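Local coordinates for metallo-beta-lactamase (PDB 6K4X), which probably hydrolyses beta-lactam antibiotics with the help of two zinc ions, as a subclass B3 metallo-beta-lactamase, and is bound here by a sulfanylbenzoic acid inhibitor, at residues A[15-20]-A[159-164]; A[31-36]-A[137-142]; A[65-70]-A[91-96]. All blocks are in the same frame, centred on the assembly; numbering follows the deposited sequence. Where two conformers were deposited one is given.

Contact 1: residues A[15-20]-A[159-164]; sequences YGNTHY and WQSCEQ
The type II' beta turn Tyr15 to Thr18, which joins the hairpin strands 12-15 and 18-20 at the margin of one sheet, docks on Trp159, Ser161 and Glu163 of strand 155-163 in the other sheet. A relay of hydroxyls lies at its centre. The indole NE1 of Trp159 gives its hydrogen to Thr18 OG1 at 2.9 Å, nearly straight (166°) and close to the plane of the ring. Thr18 OG1 donates in turn to Ser161 OG over 2.7 Å, and Ser161 OG passes its own hydrogen to Asn17 OD1, again at 2.7 Å. Threonine suits the middle position: OG1 anti to its carbonyl carbon (chi1 -66°) reaches the relay, while CG2 turns to Trp159 CZ2, 4.1 Å away. The chain ends on Asn17 OD1, which takes a second hydrogen from a water that accepts from Cys162 N; ND2 donates to another water, bound to Gln160 O, and to Ser32 O. The extended Glu163 side chain crosses the Tyr15 ring and stacks its carboxylate over one face, OE2 offset toward the rim, the two planes 6° apart. Its CG makes a CH-pi contact 4.1 Å from the ring centroid, and Ser161 O meets the ring edge, 3.3 Å from Tyr15 CE2. Glu163 OE2 uses its anti lone pair to accept from Gly16 N at 2.8 Å and accepts also from Asn233 ND2. Positive phi suits glycine at Gly16, as does Cys162 O, 3.7 Å from Gly16 CA. Tyr15 OH bonds Lys166 O, next in the chain to Cys167, disulfide partner of Cys162. Each relay hydroxyl both accepts and donates, so the bonds should reinforce one another, and the two N-H donors on Glu163 OE2 probably offset the cost of holding a carboxylate against an aromatic face.

Contact 2: residues A[31-36]-A[137-142]; sequences LSSPQG and LGPLAV
Leu140 reaches toward Leu31 tip to tip, its CD2 lying 4.0 Å from Leu31 CG, and Leu31 CD2 comes within 3.6 Å of Val142 CG2. Leucine fits because its forked end touches two things: Leu140 CD1 rests 3.5 Å from Leu31 O, and CD2 lies 3.7 Å from Ser32 O. Leu137 spreads its two methyls over the other turn, CD1 3.5 Å from Gly36 C and CD2 near Gln35 O. Ser33 sets its CB 4.0 Å from Leu140 CG and close to the ring of Pro139. At the exposed end Gln35 OE1 comes 3.3 Å from Gly138 CA, in the type II' turn Leu137 to Leu140.

Segment 31-36 is shaped by an ST turn within a type I turn, Ser33 to Gly36. Ser33 OG, set between its backbone N and carbonyl carbon (chi1 90°), accepts from Gln35 N and donates to Gly36 O at 2.7 Å, on a lone pair. Gly36 and Gly138 adopt positive phi, which glycine accepts readily. Trp159 also packs on Leu31, and Ile38 touches Leu137, Leu140 and Val142. The serine hydroxyl is spent inside its own turn; across the contact methyls and CH groups meet carbon and carbonyl oxygens, so the fit rests mainly on shape.

Contact 3: residues A[65-70]-A[91-96]; sequences VKYILS and TVLAGA
Leu93 CD1 touches two side chains of the neighbouring strand, 3.7 Å from Tyr67 CD1 and 3.8 Å from Leu69 CD2. Leu69 lies alongside Leu93 and points the same way, while the tyrosine ring crosses it at a slant. The torsion that turns Leu93 CG anti to its carbonyl carbon (chi1 -60°) leans the branch toward both partners. Thr91 stands beside Tyr67 on this same face, its CB 3.9 Å from Tyr67 CD1, a beta-branched residue well suited to an extended chain. On the reverse face Ile68 CB meets Val92 CG2 at 4.3 Å, and helix 81-88 packs there through Met84, Ile81 and Gln85. Small Ser70 and Ala94 end the row, CB against CB.

Outside these apolar groups runs the backbone. The two short strands are parallel, with 29° between their directions, and Ile68 bonds on both sides of Val92: Ile68 N donates to Thr91 O at 2.9 Å, and Ile68 O accepts from Leu93 N, also at 2.9 Å. Val92 CA adds a CA-H...O contact to Ile68 O. Ser70 N then meets Leu93 O at 3.0 Å almost head-on, with a C=O...N angle of 177°, whereas Thr91 N approaches Lys66 O from above the carbonyl plane. Where the strands part, a water accepts from Gly95 N and lies within hydrogen-bonding distance of Ser70 O, which Trp157 NE1 reaches weakly.

The chain leaves Ser70 straight into the His72, His74, Asp76 and His77 cluster, the HxHxDH zinc-binding sequence of the family, and returns through helix 81-88 to strand 91-95. This is a beta-alpha-beta crossover, with metal ligands following the C-terminal end of its first strand, as is characteristic of the metallo-beta-lactamase fold.

Contact 3 lies deepest and within a single sheet: parallel strands bonded by backbone, leading toward the zinc site. Contacts 1 and 2 instead bring together elements of the two different sheets, away from the metals, and there side chains do the work. Contact 2 is largely buried, with Gln35, Gly138 and Pro139 exposed, and packs methyls against carbon and carbonyl groups; contact 1, only partly buried, relies on hydroxyls, a carboxylate and waters. The three form a series. Ser32 OG of contact 2 bonds His19 NE2 of contact 1; on the other flank Val142 CG1 packs on Leu69 CD1 of contact 3. Along the chain contact 3 is nested within contact 2, and contact 2 within contact 1.

Contact 1: residues A[15-20]-A[159-164]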
loop_
_atom_site.group_PDB
_atom_site.type_symbol
_atom_site.label_atom_id
_atom_site.label_comp_id
_atom_site.label_asym_id
_atom_site.label_seq_id
_atom_site.Cartn_x
_atom_site.Cartn_y
_atom_site.Cartn_z
ATOM N N TYR A 15 2.984 -6.434 14.560
ATOM C CA TYR A 15 3.225 -7.829 14.907
ATOM C C TYR A 15 4.661 -8.161 14.529
ATOM O O TYR A 15 5.078 -7.905 13.390
ATOM C CB TYR A 15 2.279 -8.764 14.149
ATOM C CG TYR A 15 2.277 -10.165 14.709
ATOM C CD1 TYR A 15 1.472 -10.475 15.795
ATOM C CD2 TYR A 15 3.088 -11.159 14.189
ATOM C CE1 TYR A 15 1.483 -11.738 16.364
ATOM C CE2 TYR A 15 3.109 -12.428 14.749
ATOM C CZ TYR A 15 2.326 -12.705 15.853
ATOM O OH TYR A 15 2.323 -13.953 16.423
ATOM N N GLY A 16 5.429 -8.740 15.441
ATOM C CA GLY A 16 6.768 -9.172 15.123
ATOM C C GLY A 16 7.592 -8.025 14.568
ATOM O O GLY A 16 7.809 -7.026 15.231
ATOM N N ASN A 17 8.124 -8.202 13.362
ATOM C CA ASN A 17 8.965 -7.214 12.695
ATOM C C ASN A 17 8.185 -6.317 11.718
ATOM O O ASN A 17 8.826 -5.689 10.858
ATOM C CB ASN A 17 10.127 -7.896 11.974
ATOM C CG ASN A 17 9.680 -8.864 10.898
ATOM O OD1 ASN A 17 8.615 -9.489 10.989
ATOM N ND2 ASN A 17 10.499 -9.048 9.879
ATOM N N THR A 18 6.853 -6.270 11.837
ATOM C CA THR A 18 6.029 -5.377 11.045
ATOM C C THR A 18 5.676 -4.148 11.874
ATOM O O THR A 18 4.990 -4.281 12.894
ATOM C CB THR A 18 4.726 -6.060 10.615
ATOM O OG1 THR A 18 5.024 -7.139 9.719
ATOM C CG2 THR A 18 3.773 -5.117 9.928
ATOM N N HIS A 19 6.117 -2.987 11.408
ATOM C CA HIS A 19 5.941 -1.720 12.146
ATOM C C HIS A 19 5.183 -0.722 11.270
ATOM O O HIS A 19 5.525 -0.571 10.077
ATOM C CB HIS A 19 7.293 -1.112 12.539
ATOM C CG HIS A 19 8.259 -2.118 13.062
ATOM N ND1 HIS A 19 8.183 -2.630 14.340
ATOM C CD2 HIS A 19 9.270 -2.759 12.443
ATOM C CE1 HIS A 19 9.158 -3.519 14.483
ATOM N NE2 HIS A 19 9.825 -3.634 13.329
ATOM N N TYR A 20 4.189 -0.040 11.828
ATOM C CA TYR A 20 3.552 1.061 11.162
ATOM C C TYR A 20 4.410 2.309 11.348
ATOM O O TYR A 20 4.703 2.688 12.477
ATOM C CB TYR A 20 2.153 1.286 11.723
ATOM C CG TYR A 20 1.349 2.320 10.980
ATOM C CD1 TYR A 20 1.524 3.676 11.207
ATOM C CD2 TYR A 20 0.424 1.931 10.021
ATOM C CE1 TYR A 20 0.772 4.610 10.515
ATOM C CE2 TYR A 20 -0.342 2.859 9.337
ATOM C CZ TYR A 20 -0.160 4.207 9.573
ATOM O OH TYR A 20 -0.932 5.113 8.898
ATOM N N TRP A 159 3.515 -10.947 3.333
ATOM C CA TRP A 159 4.643 -11.552 3.992
ATOM C C TRP A 159 4.178 -12.230 5.270
ATOM O O TRP A 159 2.998 -12.188 5.615
ATOM C CB TRP A 159 5.724 -10.515 4.270
ATOM C CG TRP A 159 5.294 -9.408 5.186
ATOM C CD1 TRP A 159 5.358 -9.384 6.547
ATOM C CD2 TRP A 159 4.760 -8.135 4.791
ATOM N NE1 TRP A 159 4.889 -8.190 7.025
ATOM C CE2 TRP A 159 4.525 -7.396 5.966
ATOM C CE3 TRP A 159 4.496 -7.541 3.557
ATOM C CZ2 TRP A 159 4.019 -6.102 5.923
ATOM C CZ3 TRP A 159 3.993 -6.266 3.511
ATOM C CH2 TRP A 159 3.773 -5.554 4.684
ATOM N N GLN A 160 5.119 -12.861 5.967
ATOM C CA GLN A 160 4.845 -13.461 7.248
ATOM C C GLN A 160 5.717 -12.809 8.302
ATOM O O GLN A 160 6.906 -12.627 8.063
ATOM C CB GLN A 160 5.121 -14.960 7.219
ATOM C CG GLN A 160 4.237 -15.679 6.216
ATOM C CD GLN A 160 4.056 -17.144 6.517
ATOM O OE1 GLN A 160 4.596 -17.681 7.489
ATOM N NE2 GLN A 160 3.265 -17.795 5.681
ATOM N N SER A 161 5.129 -12.481 9.454
ATOM C CA SER A 161 5.883 -12.008 10.590
ATOM C C SER A 161 5.610 -12.926 11.774
ATOM O O SER A 161 4.493 -13.439 11.926
ATOM C CB SER A 161 5.519 -10.581 10.955
ATOM O OG SER A 161 6.051 -9.646 10.013
ATOM N N CYS A 162 6.616 -13.096 12.636
ATOM C CA CYS A 162 6.542 -14.089 13.676
ATOM C C CYS A 162 7.043 -13.505 14.995
ATOM O O CYS A 162 7.910 -12.640 15.025
ATOM C CB CYS A 162 7.364 -15.325 13.319
ATOM S SG CYS A 162 7.020 -16.066 11.699
ATOM N N GLU A 163 6.509 -14.056 16.086
ATOM C CA GLU A 163 6.944 -13.750 17.455
ATOM C C GLU A 163 7.202 -15.077 18.176
ATOM O O GLU A 163 6.247 -15.810 18.448
ATOM C CB GLU A 163 5.886 -12.945 18.215
ATOM C CG GLU A 163 5.662 -11.540 17.648
ATOM C CD GLU A 163 4.621 -10.692 18.372
ATOM O OE1 GLU A 163 4.057 -11.150 19.394
ATOM O OE2 GLU A 163 4.358 -9.551 17.923
ATOM N N GLN A 164 8.468 -15.412 18.423
ATOM C CA GLN A 164 8.843 -16.654 19.116
ATOM C C GLN A 164 8.142 -17.831 18.425
ATOM O O GLN A 164 7.619 -18.764 19.051
ATOM C CB GLN A 164 8.512 -16.574 20.610
ATOM C CG GLN A 164 9.365 -15.572 21.374
ATOM C CD GLN A 164 10.696 -16.139 21.794
ATOM O OE1 GLN A 164 10.793 -17.310 22.198
ATOM N NE2 GLN A 164 11.724 -15.319 21.693
HETATM O O HOH W 1 9.469 -11.217 8.184
HETATM O O HOH W 2 9.223 -12.345 11.535
#

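Contact 2: residues A[31-36]-A[137-142]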
loop_
_atom_site.group_PDB
_atom_site.type_symbol
_atom_site.label_atom_id
_atom_site.label_comp_id
_atom_site.label_asym_id
_atom_site.label_seq_id
_atom_site.Cartn_x
_atom_site.Cartn_y
_atom_site.Cartn_z
ATOM N N LEU A 31 9.200 -3.328 7.369
ATOM C CA LEU A 31 9.440 -4.708 7.682
ATOM C C LEU A 31 10.931 -4.839 7.970
ATOM O O LEU A 31 11.737 -4.643 7.065
ATOM C CB LEU A 31 9.041 -5.567 6.490
ATOM C CG LEU A 31 9.125 -7.068 6.710
ATOM C CD1 LEU A 31 8.170 -7.548 7.794
ATOM C CD2 LEU A 31 8.859 -7.819 5.419
ATOM N N SER A 32 11.287 -5.098 9.228
ATOM C CA SER A 32 12.664 -4.932 9.676
ATOM C C SER A 32 13.400 -6.271 9.759
ATOM O O SER A 32 12.806 -7.328 9.979
ATOM C CB SER A 32 12.739 -4.220 10.991
ATOM O OG SER A 32 12.002 -4.916 11.980
ATOM N N SER A 33 14.732 -6.199 9.629
ATOM C CA SER A 33 15.560 -7.326 9.943
ATOM C C SER A 33 16.941 -6.846 10.328
ATOM O O SER A 33 17.355 -5.764 9.957
ATOM C CB SER A 33 15.660 -8.309 8.798
ATOM O OG SER A 33 16.747 -8.017 7.911
ATOM N N PRO A 34 17.740 -7.682 11.014
ATOM C CA PRO A 34 19.130 -7.333 11.292
ATOM C C PRO A 34 19.991 -7.130 10.043
ATOM O O PRO A 34 21.098 -6.589 10.170
ATOM C CB PRO A 34 19.648 -8.500 12.147
ATOM C CG PRO A 34 18.395 -9.100 12.746
ATOM C CD PRO A 34 17.344 -8.944 11.658
ATOM N N GLN A 35 19.532 -7.582 8.883
ATOM C CA GLN A 35 20.298 -7.492 7.652
ATOM C C GLN A 35 19.790 -6.369 6.750
ATOM O O GLN A 35 20.358 -6.160 5.681
ATOM C CB GLN A 35 20.302 -8.848 6.955
ATOM C CG GLN A 35 20.919 -9.901 7.866
ATOM C CD GLN A 35 21.132 -11.269 7.276
ATOM O OE1 GLN A 35 20.650 -11.590 6.198
ATOM N NE2 GLN A 35 21.841 -12.116 8.007
ATOM N N GLY A 36 18.787 -5.619 7.190
ATOM C CA GLY A 36 18.221 -4.550 6.404
ATOM C C GLY A 36 16.714 -4.671 6.301
ATOM O O GLY A 36 16.121 -5.699 6.697
ATOM N N LEU A 137 15.192 -10.081 1.022
ATOM C CA LEU A 137 16.247 -9.296 1.645
ATOM C C LEU A 137 16.638 -10.029 2.921
ATOM O O LEU A 137 15.870 -10.047 3.859
ATOM C CB LEU A 137 15.707 -7.901 1.973
ATOM C CG LEU A 137 16.714 -6.885 2.510
ATOM C CD1 LEU A 137 15.984 -5.654 3.021
ATOM C CD2 LEU A 137 17.604 -7.454 3.607
ATOM N N GLY A 138 17.809 -10.657 2.938
ATOM C CA GLY A 138 18.171 -11.455 4.090
ATOM C C GLY A 138 17.058 -12.451 4.393
ATOM O O GLY A 138 16.643 -13.203 3.511
ATOM N N PRO A 139 16.513 -12.473 5.628
ATOM C CA PRO A 139 15.456 -13.408 5.959
ATOM C C PRO A 139 14.052 -12.958 5.531
ATOM O O PRO A 139 13.086 -13.687 5.724
ATOM C CB PRO A 139 15.537 -13.429 7.495
ATOM C CG PRO A 139 15.918 -12.021 7.856
ATOM C CD PRO A 139 16.889 -11.612 6.767
ATOM N N LEU A 140 13.924 -11.757 4.971
ATOM C CA LEU A 140 12.635 -11.211 4.561
ATOM C C LEU A 140 12.247 -11.752 3.192
ATOM O O LEU A 140 13.070 -11.833 2.292
ATOM C CB LEU A 140 12.707 -9.690 4.527
ATOM C CG LEU A 140 13.161 -9.019 5.816
ATOM C CD1 LEU A 140 13.123 -7.507 5.645
ATOM C CD2 LEU A 140 12.322 -9.467 7.002
ATOM N N ALA A 141 10.946 -12.028 3.035
ATOM C CA ALA A 141 10.403 -12.522 1.781
ATOM C C ALA A 141 9.005 -11.939 1.583
ATOM O O ALA A 141 8.066 -12.331 2.281
ATOM C CB ALA A 141 10.360 -14.031 1.788
ATOM N N VAL A 142 8.875 -11.003 0.661
ATOM C CA VAL A 142 7.635 -10.296 0.403
ATOM C C VAL A 142 7.147 -10.673 -0.996
ATOM O O VAL A 142 7.907 -10.570 -1.968
ATOM C CB VAL A 142 7.819 -8.777 0.510
ATOM C CG1 VAL A 142 6.537 -8.075 0.127
ATOM C CG2 VAL A 142 8.283 -8.358 1.886
#

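Contact 3: residues A[65-70]-A[91-96]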
loop_
_atom_site.group_PDB
_atom_site.type_symbol
_atom_site.label_atom_id
_atom_site.label_comp_id
_atom_site.label_asym_id
_atom_site.label_seq_id
_atom_site.Cartn_x
_atom_site.Cartn_y
_atom_site.Cartn_z
ATOM N N VAL A 65 17.439 0.654 4.891
ATOM C CA VAL A 65 16.254 0.358 4.078
ATOM C C VAL A 65 16.714 0.087 2.644
ATOM O O VAL A 65 17.278 0.973 1.989
ATOM C CB VAL A 65 15.259 1.523 4.104
ATOM C CG1 VAL A 65 14.065 1.223 3.211
ATOM C CG2 VAL A 65 14.806 1.869 5.519
ATOM N N LYS A 66 16.500 -1.138 2.168
ATOM C CA LYS A 66 17.080 -1.568 0.901
ATOM C C LYS A 66 16.086 -1.550 -0.257
ATOM O O LYS A 66 16.512 -1.401 -1.403
ATOM C CB LYS A 66 17.678 -2.967 1.045
ATOM C CG LYS A 66 18.749 -3.070 2.119
ATOM C CD LYS A 66 19.810 -2.000 2.082
ATOM C CE LYS A 66 20.849 -2.186 3.168
ATOM N NZ LYS A 66 21.851 -1.107 3.185
ATOM N N TYR A 67 14.803 -1.711 0.046
ATOM C CA TYR A 67 13.747 -1.678 -0.969
ATOM C C TYR A 67 12.614 -0.809 -0.447
ATOM O O TYR A 67 12.313 -0.845 0.764
ATOM C CB TYR A 67 13.171 -3.063 -1.256
ATOM C CG TYR A 67 14.108 -3.993 -1.974
ATOM C CD1 TYR A 67 14.431 -3.762 -3.292
ATOM C CD2 TYR A 67 14.662 -5.099 -1.358
ATOM C CE1 TYR A 67 15.276 -4.599 -3.995
ATOM C CE2 TYR A 67 15.527 -5.948 -2.047
ATOM C CZ TYR A 67 15.834 -5.692 -3.368
ATOM O OH TYR A 67 16.670 -6.507 -4.092
ATOM N N ILE A 68 11.987 -0.061 -1.352
ATOM C CA ILE A 68 10.732 0.620 -1.101
ATOM C C ILE A 68 9.728 0.013 -2.078
ATOM O O ILE A 68 9.923 0.091 -3.297
ATOM C CB ILE A 68 10.855 2.138 -1.306
ATOM C CG1 ILE A 68 11.905 2.749 -0.385
ATOM C CG2 ILE A 68 9.505 2.804 -1.123
ATOM C CD1 ILE A 68 12.343 4.154 -0.753
ATOM N N LEU A 69 8.655 -0.545 -1.550
ATOM C CA LEU A 69 7.622 -1.187 -2.334
ATOM C C LEU A 69 6.463 -0.224 -2.502
ATOM O O LEU A 69 6.002 0.331 -1.513
ATOM C CB LEU A 69 7.156 -2.458 -1.624
ATOM C CG LEU A 69 8.262 -3.412 -1.190
ATOM C CD1 LEU A 69 7.660 -4.667 -0.597
ATOM C CD2 LEU A 69 9.209 -3.735 -2.319
ATOM N N SER A 70 5.948 -0.085 -3.721
ATOM C CA SER A 70 4.844 0.820 -4.008
ATOM C C SER A 70 3.563 0.020 -4.198
ATOM O O SER A 70 3.525 -0.913 -5.021
ATOM C CB SER A 70 5.155 1.626 -5.240
ATOM O OG SER A 70 4.045 2.437 -5.633
ATOM N N THR A 91 16.132 0.685 -3.665
ATOM C CA THR A 91 15.501 0.435 -4.954
ATOM C C THR A 91 13.993 0.435 -4.763
ATOM O O THR A 91 13.491 -0.154 -3.786
ATOM C CB THR A 91 15.952 -0.897 -5.538
ATOM O OG1 THR A 91 17.359 -0.784 -5.762
ATOM C CG2 THR A 91 15.261 -1.250 -6.832
ATOM N N VAL A 92 13.272 1.097 -5.664
ATOM C CA VAL A 92 11.823 1.174 -5.618
ATOM C C VAL A 92 11.240 0.098 -6.535
ATOM O O VAL A 92 11.605 0.021 -7.708
ATOM C CB VAL A 92 11.364 2.569 -6.068
ATOM C CG1 VAL A 92 9.854 2.672 -6.074
ATOM C CG2 VAL A 92 11.985 3.655 -5.195
ATOM N N LEU A 93 10.319 -0.718 -6.015
ATOM C CA LEU A 93 9.720 -1.790 -6.783
ATOM C C LEU A 93 8.229 -1.536 -6.940
ATOM O O LEU A 93 7.554 -1.153 -5.990
ATOM C CB LEU A 93 9.942 -3.127 -6.098
ATOM C CG LEU A 93 11.394 -3.521 -5.900
ATOM C CD1 LEU A 93 11.496 -4.853 -5.194
ATOM C CD2 LEU A 93 12.166 -3.573 -7.194
ATOM N N ALA A 94 7.706 -1.797 -8.141
ATOM C CA ALA A 94 6.334 -1.492 -8.461
ATOM C C ALA A 94 5.839 -2.411 -9.568
ATOM O O ALA A 94 6.619 -2.991 -10.352
ATOM C CB ALA A 94 6.197 -0.053 -8.878
ATOM N N GLY A 95 4.517 -2.440 -9.720
ATOM C CA GLY A 95 3.928 -3.107 -10.854
ATOM C C GLY A 95 4.373 -2.460 -12.149
ATOM O O GLY A 95 4.572 -1.251 -12.223
ATOM N N ALA A 96 4.518 -3.277 -13.203
ATOM C CA ALA A 96 5.114 -2.845 -14.468
ATOM C C ALA A 96 4.469 -1.572 -14.995
ATOM O O ALA A 96 5.185 -0.691 -15.450
ATOM C CB ALA A 96 5.007 -3.951 -15.493
HETATM O O HOH W 3 2.944 -1.022 -7.748
#